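D-glycero-beta-D-manno-heptose-1,7-bisphosphate 7-phosphatase (Mesorhizobium loti, PDB 2O2X) removes the C-7 phosphate from D-glycero-beta-D-manno-heptose 1,7-bisphosphate, a magnesium-dependent hydrolysis on the pathway to ADP-L-glycero-beta-D-manno-heptose. Local coordinates at residues Lys137-Leu143 / Asp166-Arg172; Ala33-Asp39 / Ser157-Lys163. All blocks are in the same frame, centred on the assembly; numbering follows the deposited sequence.

Interaction 1: residues Lys137-Leu143 / Asp166-Arg172; sequences KPNPGML and DMQAGKR
Lys137 and Asp166 meet at the buried end of a contact that sets loop 137-140 and the start of helix 141-150 against helix 164-172 in the HAD fold. Charge pairing comes first. Lys137 NZ donates to Asp166 OD1 at 2.6 Å, approaching almost in line with the C-O bond. The lysine chain bends at chi3 (-67°), which carries its ammonium across to the carboxylate. NZ is gripped also by Asp37 and the carbonyl of Val78, while Asp166 OD2 accepts from the backbone N of Lys163. Lys137 thus reaches the nucleophile assigned by similarity, in keeping with its inferred part in stabilizing the phosphoryl group.

Van der Waals packing and C-H...O contacts make up the middle. A cis peptide bond precedes Pro138, whose ring lies alongside Gln168, with CB 3.2 Å from the amide oxygen OE1. One helical turn on from Asp166, Ala169 lets the loop come close: its CA makes a bent CA-H...O contact with Pro138 O (3.2 Å, 130° at H). Leu143, in the first turn of helix 141-150, lays CD2 on Gly170 CA at 3.8 Å. Pro140, the N-cap residue of that helix, packs CG against Arg172 CB, the two side chains crossing at about a right angle.

The solvent-facing end is polar. In one of two conformers of Arg172, the chain, extended from CG to NE, runs back beside Pro138, so that one guanidinium face receives Pro138 CB, offset toward the rim. Asn139 OD1 lies in the guanidinium plane at its edge, the amide turned 54° from that plane; its ND2 is held by His133 O and Asp132. A water probably bridges the two side chains in that conformer, 3.0 Å from Asn139 OD1 and accepting from Arg172 NH1 at 3.1 Å.

Interaction 2: residues Ala33-Asp39 / Ser157-Lys163; sequences ALFLDRD and SLIVGDK
Phe35 and Ile159 face one another across two adjacent parallel strands, 34-36 and 158-161, whose axes come within 4.7 Å. The strand half is closely knit. Phe35 uses both backbone groups: its N donates to Leu158 O at 2.8 Å and its O accepts from Val160 N at 2.9 Å. Leu158 N to Ala33 O and Asp37 N to Val160 O extend the ladder at either end. At the N-terminal end of the pairing, Ser157 OG takes the place of a carbonyl, receiving a nearly straight bond from Ala33 N (2.9 Å, 172°), and it also pairs with Asp153 O.

On one face of the sheet Leu36 CD2 lies beside Val160 CB at 3.7 Å, and Leu34 CD1 reaches Val160 CG2; helix 199-211 packs over this face. On the other, Phe35 CB meets Ile159 CG1 at 3.8 Å, and the ring turns an edge to Ser157 CB.

Beyond Gly161 the chains diverge, and the more open end carries charge. Asp37, its CG anti to the backbone N (chi1 -173°), has OD2 3.9 Å from Asp162 OD1, while its OD1 pairs with Lys137. Lys163 NZ, on the exposed side, holds Asp162 OD1 at 2.7 Å through the syn lone pair and reaches Asp45 too. Arg38 NH2 bonds Asp39 OD1, a salt bridge within segment 33-39. Asp37, Asp39 and Asp162, magnesium ligands by similarity, thus gather at the C-terminal ends of central parallel strands, as in the DxD catalytic site of the Rossmann-like HAD fold.

Overall arrangement
The two contacts share a border at the catalytic centre, their midpoints about 10 Å apart, and their segments alternate along the chain. Interaction 2 is core: two neighbouring central strands, joined chiefly by backbone hydrogen bonds and aliphatic packing. Interaction 1 lies farther out and is partly buried, with a loop and helix start set against helix 164-172 by side-chain chemistry that passes from an inner ion pair to a probable water bridge at the surface. Strand 158-161 leads directly into helix 164-172, so the second segment of interaction 2 runs on into that of interaction 1. Lys137 NZ meets Asp37 OD1 at 2.9 Å, whereas Asp166 OD2 lies 3.3 Å from Asp37 OD2.

Interaction 1: residues Lys137-Leu143 / Asp166-Arg172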
ATOM      1  N   LYS A 137      -0.479 -10.541   1.641  1.00  9.22           N
ATOM      2  CA  LYS A 137      -0.865 -10.059   2.985  1.00  7.48           C
ATOM      3  C   LYS A 137      -1.957 -10.999   3.482  1.00  7.79           C
ATOM      4  O   LYS A 137      -2.845 -11.345   2.714  1.00 10.13           O
ATOM      5  CB  LYS A 137      -1.375  -8.625   2.930  1.00  9.05           C
ATOM      6  CG  LYS A 137      -0.413  -7.605   2.372  1.00  8.94           C
ATOM      7  CD  LYS A 137      -1.054  -6.211   2.236  1.00  8.97           C
ATOM      8  CE  LYS A 137      -2.163  -6.157   1.195  1.00 11.21           C
ATOM      9  NZ  LYS A 137      -2.846  -4.802   1.133  1.00 12.14           N
ATOM     10  N   PRO A 138      -1.925 -11.386   4.781  1.00  9.06           N
ATOM     11  CA  PRO A 138      -1.126 -10.852   5.890  1.00  9.26           C
ATOM     12  C   PRO A 138       0.366 -11.213   5.973  1.00  9.04           C
ATOM     13  O   PRO A 138       1.064 -10.675   6.846  1.00 10.58           O
ATOM     14  CB  PRO A 138      -1.880 -11.369   7.122  1.00 11.28           C
ATOM     15  CG  PRO A 138      -2.380 -12.706   6.653  1.00 12.25           C
ATOM     16  CD  PRO A 138      -2.858 -12.431   5.251  1.00 10.59           C
ATOM     17  N   ASN A 139       0.881 -12.073   5.102  1.00  9.84           N
ATOM     18  CA  ASN A 139       2.313 -12.282   5.077  1.00  9.79           C
ATOM     19  C   ASN A 139       2.989 -10.954   4.668  1.00 10.56           C
ATOM     20  O   ASN A 139       2.412 -10.167   3.900  1.00 11.21           O
ATOM     21  CB  ASN A 139       2.706 -13.435   4.162  1.00 10.47           C
ATOM     22  CG  ASN A 139       2.130 -14.768   4.612  1.00 13.01           C
ATOM     23  OD1 ASN A 139       2.109 -15.071   5.797  1.00 15.97           O
ATOM     24  ND2 ASN A 139       1.651 -15.554   3.670  1.00 13.59           N
ATOM     25  N   PRO A 140       4.127 -10.623   5.293  1.00  9.88           N
ATOM     26  CA  PRO A 140       4.791  -9.327   5.114  1.00  9.34           C
ATOM     27  C   PRO A 140       5.710  -9.175   3.903  1.00  9.84           C
ATOM     28  O   PRO A 140       6.405  -8.158   3.794  1.00 10.59           O
ATOM     29  CB  PRO A 140       5.621  -9.213   6.387  1.00 11.52           C
ATOM     30  CG  PRO A 140       6.007 -10.628   6.665  1.00  9.54           C
ATOM     31  CD  PRO A 140       4.789 -11.426   6.331  1.00  9.12           C
ATOM     32  N   GLY A 141       5.684 -10.122   2.980  1.00  9.20           N
ATOM     33  CA  GLY A 141       6.682 -10.146   1.908  1.00  8.23           C
ATOM     34  C   GLY A 141       6.807  -8.887   1.099  1.00 10.88           C
ATOM     35  O   GLY A 141       7.914  -8.473   0.740  1.00 10.01           O
HETATM   36  N   MSE A 142       5.679  -8.268   0.772  1.00  8.67           N
HETATM   37  CA  MSE A 142       5.760  -7.068  -0.093  1.00  7.28           C
HETATM   38  C   MSE A 142       6.424  -5.913   0.654  1.00  8.57           C
HETATM   39  O   MSE A 142       7.099  -5.074   0.062  1.00  8.62           O
HETATM   40  CB  MSE A 142       4.368  -6.631  -0.591  1.00  8.33           C
HETATM   41  CG  MSE A 142       3.853  -7.516  -1.672  1.00  7.93           C
HETATM   42 SE   MSE A 142       2.181  -6.893  -2.458  0.75  7.95          SE
HETATM   43  CE  MSE A 142       0.981  -7.360  -1.058  1.00  8.93           C
ATOM     44  N   LEU A 143       6.180  -5.817   1.966  1.00  8.81           N
ATOM     45  CA  LEU A 143       6.812  -4.777   2.770  1.00  9.52           C
ATOM     46  C   LEU A 143       8.311  -5.047   2.880  1.00 11.37           C
ATOM     47  O   LEU A 143       9.121  -4.143   2.732  1.00 10.94           O
ATOM     48  CB  LEU A 143       6.179  -4.677   4.173  1.00  8.72           C
ATOM     49  CG  LEU A 143       4.762  -4.105   4.292  1.00  9.34           C
ATOM     50  CD1 LEU A 143       3.716  -5.048   3.732  1.00 11.41           C
ATOM     51  CD2 LEU A 143       4.480  -3.756   5.729  1.00 12.17           C
ATOM     52  N   ASP A 166      -3.764  -5.952   6.442  1.00  8.38           N
ATOM     53  CA  ASP A 166      -2.784  -4.891   6.317  1.00  8.70           C
ATOM     54  C   ASP A 166      -2.070  -4.630   7.653  1.00  9.18           C
ATOM     55  O   ASP A 166      -0.863  -4.351   7.699  1.00  9.29           O
ATOM     56  CB  ASP A 166      -3.445  -3.587   5.855  1.00  9.96           C
ATOM     57  CG  ASP A 166      -4.123  -3.698   4.483  1.00 15.41           C
ATOM     58  OD1 ASP A 166      -3.414  -4.181   3.606  1.00 22.47           O
ATOM     59  OD2 ASP A 166      -5.333  -3.312   4.282  1.00 15.77           O
HETATM   60  N   MSE A 167      -2.827  -4.703   8.746  1.00  7.92           N
HETATM   61  CA  MSE A 167      -2.264  -4.478  10.069  1.00  7.45           C
HETATM   62  C   MSE A 167      -1.391  -5.644  10.477  1.00  9.15           C
HETATM   63  O   MSE A 167      -0.336  -5.447  11.063  1.00 10.08           O
HETATM   64  CB  MSE A 167      -3.375  -4.302  11.097  1.00  8.03           C
HETATM   65  CG  MSE A 167      -4.350  -3.125  10.863  1.00  8.31           C
HETATM   66 SE   MSE A 167      -3.482  -1.391  10.800  0.75  8.42          SE
HETATM   67  CE  MSE A 167      -3.330  -1.190   8.820  1.00 10.05           C
ATOM     68  N   GLN A 168      -1.832  -6.852  10.144  1.00  9.98           N
ATOM     69  CA  GLN A 168      -1.044  -8.051  10.410  1.00  8.98           C
ATOM     70  C   GLN A 168       0.267  -8.038   9.619  1.00 10.32           C
ATOM     71  O   GLN A 168       1.339  -8.307  10.164  1.00 10.39           O
ATOM     72  CB  GLN A 168      -1.838  -9.316  10.091  1.00  9.59           C
ATOM     73  CG  GLN A 168      -3.108  -9.548  10.934  1.00  9.19           C
ATOM     74  CD  GLN A 168      -4.022 -10.620  10.341  1.00 10.67           C
ATOM     75  OE1 GLN A 168      -4.310 -10.615   9.143  1.00 14.01           O
ATOM     76  NE2 GLN A 168      -4.488 -11.550  11.181  1.00 13.69           N
ATOM     77  N   ALA A 169       0.188  -7.659   8.346  1.00  8.84           N
ATOM     78  CA  ALA A 169       1.387  -7.576   7.514  1.00  9.02           C
ATOM     79  C   ALA A 169       2.383  -6.546   8.060  1.00 10.53           C
ATOM     80  O   ALA A 169       3.581  -6.787   8.136  1.00  9.67           O
ATOM     81  CB  ALA A 169       0.999  -7.221   6.101  1.00  9.16           C
ATOM     82  N   GLY A 170       1.881  -5.387   8.444  1.00  8.70           N
ATOM     83  CA  GLY A 170       2.719  -4.390   9.085  1.00  8.36           C
ATOM     84  C   GLY A 170       3.407  -4.897  10.343  1.00 10.59           C
ATOM     85  O   GLY A 170       4.619  -4.731  10.489  1.00 10.34           O
ATOM     86  N   LYS A 171       2.651  -5.498  11.262  1.00  9.93           N
ATOM     87  CA  LYS A 171       3.225  -6.047  12.498  0.50 11.15           C
ATOM     88  C   LYS A 171       4.303  -7.079  12.163  1.00  9.52           C
ATOM     89  O   LYS A 171       5.390  -7.075  12.719  1.00 11.89           O
ATOM     90  CB  LYS A 171       2.117  -6.684  13.340  0.50 12.34           C
ATOM     91  CG  LYS A 171       2.540  -7.158  14.742  0.50 11.63           C
ATOM     92  CD  LYS A 171       1.328  -7.514  15.600  0.50 12.21           C
ATOM     93  CE  LYS A 171       0.525  -8.691  15.001  0.50 14.31           C
ATOM     94  NZ  LYS A 171      -0.479  -9.280  15.958  0.50 18.78           N
ATOM     95  N   ARG A 172       3.991  -7.972  11.254  1.00  9.11           N
ATOM     96  CA  ARG A 172       4.920  -9.053  10.904  0.70  9.24           C
ATOM     97  C   ARG A 172       6.190  -8.564  10.210  1.00 12.21           C
ATOM     98  O   ARG A 172       7.222  -9.248  10.257  1.00 13.37           O
ATOM     99  CB  ARG A 172       4.219 -10.118  10.060  0.70  9.59           C
ATOM    100  CG  ARG A 172       3.080 -10.843  10.795  0.70 11.31           C
ATOM    101  CD  ARG A 172       2.406 -11.893   9.932  0.70 13.14           C
ATOM    102  NE  ARG A 172       1.065 -12.248  10.382  0.70 12.46           N
ATOM    103  CZ  ARG A 172       0.281 -13.121   9.758  0.70 12.53           C
ATOM    104  NH1 ARG A 172       0.707 -13.751   8.669  0.70 12.94           N
ATOM    105  NH2 ARG A 172      -0.931 -13.381  10.218  0.70  9.52           N
TER
HETATM  106  O   HOH W   1      -0.391 -16.095   7.004  1.00 39.04           O

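Interaction 2: residues Ala33-Asp39 / Ser157-Lys163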
ATOM      1  N   ALA A  33       8.974   4.505   5.359  1.00 10.55           N
ATOM      2  CA  ALA A  33       8.013   4.617   4.269  1.00  9.85           C
ATOM      3  C   ALA A  33       6.613   4.697   4.819  1.00  9.96           C
ATOM      4  O   ALA A  33       6.341   4.274   5.949  1.00  9.64           O
ATOM      5  CB  ALA A  33       8.107   3.412   3.352  1.00 11.90           C
ATOM      6  N   LEU A  34       5.738   5.240   3.989  1.00  7.69           N
ATOM      7  CA  LEU A  34       4.304   5.150   4.174  1.00  7.25           C
ATOM      8  C   LEU A  34       3.800   4.077   3.245  1.00  7.07           C
ATOM      9  O   LEU A  34       3.762   4.272   2.033  1.00  7.97           O
ATOM     10  CB  LEU A  34       3.597   6.482   3.888  1.00  9.34           C
ATOM     11  CG  LEU A  34       2.059   6.453   3.981  1.00  8.26           C
ATOM     12  CD1 LEU A  34       1.593   6.122   5.359  1.00  7.98           C
ATOM     13  CD2 LEU A  34       1.497   7.784   3.521  1.00  9.01           C
ATOM     14  N   PHE A  35       3.411   2.939   3.813  1.00  7.28           N
ATOM     15  CA  PHE A  35       2.790   1.856   3.054  1.00  7.37           C
ATOM     16  C   PHE A  35       1.280   2.064   3.011  1.00  6.57           C
ATOM     17  O   PHE A  35       0.668   2.304   4.045  1.00  8.60           O
ATOM     18  CB  PHE A  35       3.067   0.492   3.700  1.00  7.29           C
ATOM     19  CG  PHE A  35       4.512   0.027   3.593  1.00  7.58           C
ATOM     20  CD1 PHE A  35       4.975  -0.594   2.434  1.00  8.33           C
ATOM     21  CD2 PHE A  35       5.404   0.207   4.647  1.00  8.47           C
ATOM     22  CE1 PHE A  35       6.287  -1.039   2.326  1.00 10.02           C
ATOM     23  CE2 PHE A  35       6.722  -0.252   4.529  1.00  9.10           C
ATOM     24  CZ  PHE A  35       7.151  -0.859   3.363  1.00  9.64           C
ATOM     25  N   LEU A  36       0.692   1.906   1.827  1.00  6.46           N
ATOM     26  CA  LEU A  36      -0.740   2.044   1.632  1.00  7.46           C
ATOM     27  C   LEU A  36      -1.283   0.845   0.905  1.00  8.43           C
ATOM     28  O   LEU A  36      -0.796   0.468  -0.158  1.00  8.15           O
ATOM     29  CB  LEU A  36      -1.061   3.276   0.771  1.00  8.85           C
ATOM     30  CG  LEU A  36      -0.596   4.636   1.323  1.00  6.36           C
ATOM     31  CD1 LEU A  36      -0.904   5.758   0.329  1.00  9.42           C
ATOM     32  CD2 LEU A  36      -1.233   4.913   2.678  1.00  8.97           C
ATOM     33  N   ASP A  37      -2.353   0.268   1.412  1.00  6.36           N
ATOM     34  CA  ASP A  37      -3.171  -0.614   0.580  1.00  6.82           C
ATOM     35  C   ASP A  37      -3.826   0.261  -0.526  1.00  7.95           C
ATOM     36  O   ASP A  37      -3.848   1.500  -0.422  1.00  8.56           O
ATOM     37  CB  ASP A  37      -4.231  -1.304   1.456  1.00  8.14           C
ATOM     38  CG  ASP A  37      -5.019  -2.389   0.702  1.00 10.98           C
ATOM     39  OD1 ASP A  37      -4.567  -2.937  -0.302  1.00 11.56           O
ATOM     40  OD2 ASP A  37      -6.116  -2.719   1.171  1.00 30.60           O
ATOM     41  N   ARG A  38      -4.342  -0.357  -1.599  1.00  7.81           N
ATOM     42  CA  ARG A  38      -4.945   0.391  -2.681  1.00  7.57           C
ATOM     43  C   ARG A  38      -6.489   0.366  -2.586  1.00  8.79           C
ATOM     44  O   ARG A  38      -7.095   1.387  -2.249  1.00  9.01           O
ATOM     45  CB  ARG A  38      -4.425  -0.059  -4.047  1.00  7.49           C
ATOM     46  CG  ARG A  38      -4.579   1.050  -5.097  1.00  8.59           C
ATOM     47  CD  ARG A  38      -4.515   0.521  -6.524  1.00  8.90           C
ATOM     48  NE  ARG A  38      -5.742  -0.193  -6.839  1.00  9.39           N
ATOM     49  CZ  ARG A  38      -5.890  -1.035  -7.855  1.00 11.29           C
ATOM     50  NH1 ARG A  38      -4.887  -1.275  -8.692  1.00 11.05           N
ATOM     51  NH2 ARG A  38      -7.042  -1.645  -8.010  1.00 11.26           N
ATOM     52  N   ASP A  39      -7.122  -0.765  -2.879  1.00  7.91           N
ATOM     53  CA  ASP A  39      -8.575  -0.850  -2.931  1.00 10.32           C
ATOM     54  C   ASP A  39      -9.156  -0.763  -1.525  1.00  9.30           C
ATOM     55  O   ASP A  39      -8.905  -1.649  -0.693  1.00 11.01           O
ATOM     56  CB  ASP A  39      -8.992  -2.159  -3.600  1.00 10.38           C
ATOM     57  CG  ASP A  39      -8.470  -2.291  -5.028  1.00 12.51           C
ATOM     58  OD1 ASP A  39      -8.726  -1.399  -5.847  1.00 12.81           O
ATOM     59  OD2 ASP A  39      -7.847  -3.334  -5.319  1.00 15.01           O
ATOM     60  N   SER A 157       8.484   2.687   9.818  1.00 11.18           N
ATOM     61  CA  SER A 157       7.483   2.869   8.758  1.00 10.45           C
ATOM     62  C   SER A 157       6.077   2.758   9.298  1.00  8.26           C
ATOM     63  O   SER A 157       5.845   2.270  10.413  1.00 10.25           O
ATOM     64  CB  SER A 157       7.728   1.830   7.649  1.00  9.98           C
ATOM     65  OG  SER A 157       8.985   2.084   7.014  1.00  9.45           O
ATOM     66  N   LEU A 158       5.126   3.252   8.499  1.00  7.41           N
ATOM     67  CA  LEU A 158       3.718   3.205   8.847  1.00  8.81           C
ATOM     68  C   LEU A 158       2.970   2.501   7.732  1.00  8.60           C
ATOM     69  O   LEU A 158       3.422   2.487   6.596  1.00  9.29           O
ATOM     70  CB  LEU A 158       3.197   4.639   8.950  1.00 10.89           C
ATOM     71  CG  LEU A 158       3.989   5.588   9.871  1.00  9.74           C
ATOM     72  CD1 LEU A 158       3.357   6.978   9.789  1.00 13.94           C
ATOM     73  CD2 LEU A 158       4.003   5.092  11.305  1.00 13.84           C
ATOM     74  N   ILE A 159       1.832   1.903   8.075  1.00  8.09           N
ATOM     75  CA  ILE A 159       0.962   1.282   7.085  1.00  6.42           C
ATOM     76  C   ILE A 159      -0.469   1.743   7.331  1.00  6.90           C
ATOM     77  O   ILE A 159      -0.877   1.931   8.492  1.00  8.75           O
ATOM     78  CB  ILE A 159       1.042  -0.256   7.061  1.00  7.06           C
ATOM     79  CG1 ILE A 159       0.231  -0.830   5.866  1.00  9.23           C
ATOM     80  CG2 ILE A 159       0.662  -0.881   8.419  1.00  9.13           C
ATOM     81  CD1 ILE A 159       0.634  -2.222   5.424  1.00  8.88           C
ATOM     82  N   VAL A 160      -1.213   1.953   6.246  1.00  6.80           N
ATOM     83  CA  VAL A 160      -2.627   2.316   6.279  1.00  7.56           C
ATOM     84  C   VAL A 160      -3.370   1.371   5.342  1.00  7.91           C
ATOM     85  O   VAL A 160      -2.948   1.153   4.202  1.00  8.37           O
ATOM     86  CB  VAL A 160      -2.827   3.753   5.832  1.00  7.37           C
ATOM     87  CG1 VAL A 160      -4.296   4.126   6.012  1.00  8.84           C
ATOM     88  CG2 VAL A 160      -1.876   4.684   6.568  1.00  9.15           C
ATOM     89  N   GLY A 161      -4.461   0.786   5.807  1.00  7.32           N
ATOM     90  CA  GLY A 161      -5.335  -0.023   4.979  1.00  7.00           C
ATOM     91  C   GLY A 161      -6.681  -0.235   5.626  1.00  7.94           C
ATOM     92  O   GLY A 161      -6.842   0.144   6.797  1.00  8.81           O
ATOM     93  N   ASP A 162      -7.621  -0.862   4.921  1.00 11.55           N
ATOM     94  CA  ASP A 162      -8.949  -1.074   5.507  1.00 11.53           C
ATOM     95  C   ASP A 162      -9.206  -2.502   5.907  1.00 11.65           C
ATOM     96  O   ASP A 162     -10.313  -2.830   6.327  1.00 11.56           O
ATOM     97  CB  ASP A 162     -10.076  -0.540   4.594  1.00 12.35           C
ATOM     98  CG  ASP A 162     -10.469  -1.489   3.473  1.00 20.50           C
ATOM     99  OD1 ASP A 162      -9.590  -2.125   2.903  1.00 22.24           O
ATOM    100  OD2 ASP A 162     -11.673  -1.530   3.156  1.00 33.67           O
ATOM    101  N   LYS A 163      -8.188  -3.355   5.801  1.00 10.61           N
ATOM    102  CA  LYS A 163      -8.346  -4.760   6.172  1.00 12.92           C
ATOM    103  C   LYS A 163      -7.384  -5.141   7.284  1.00 10.87           C
ATOM    104  O   LYS A 163      -6.278  -4.628   7.380  1.00 10.12           O
ATOM    105  CB  LYS A 163      -8.203  -5.647   4.932  1.00 15.63           C
ATOM    106  CG  LYS A 163      -9.469  -5.494   4.038  1.00 22.38           C
ATOM    107  CD  LYS A 163      -9.335  -5.943   2.591  1.00 25.27           C
ATOM    108  CE  LYS A 163     -10.534  -5.423   1.733  1.00 25.34           C
ATOM    109  NZ  LYS A 163     -10.380  -4.007   1.181  1.00 18.58           N
TER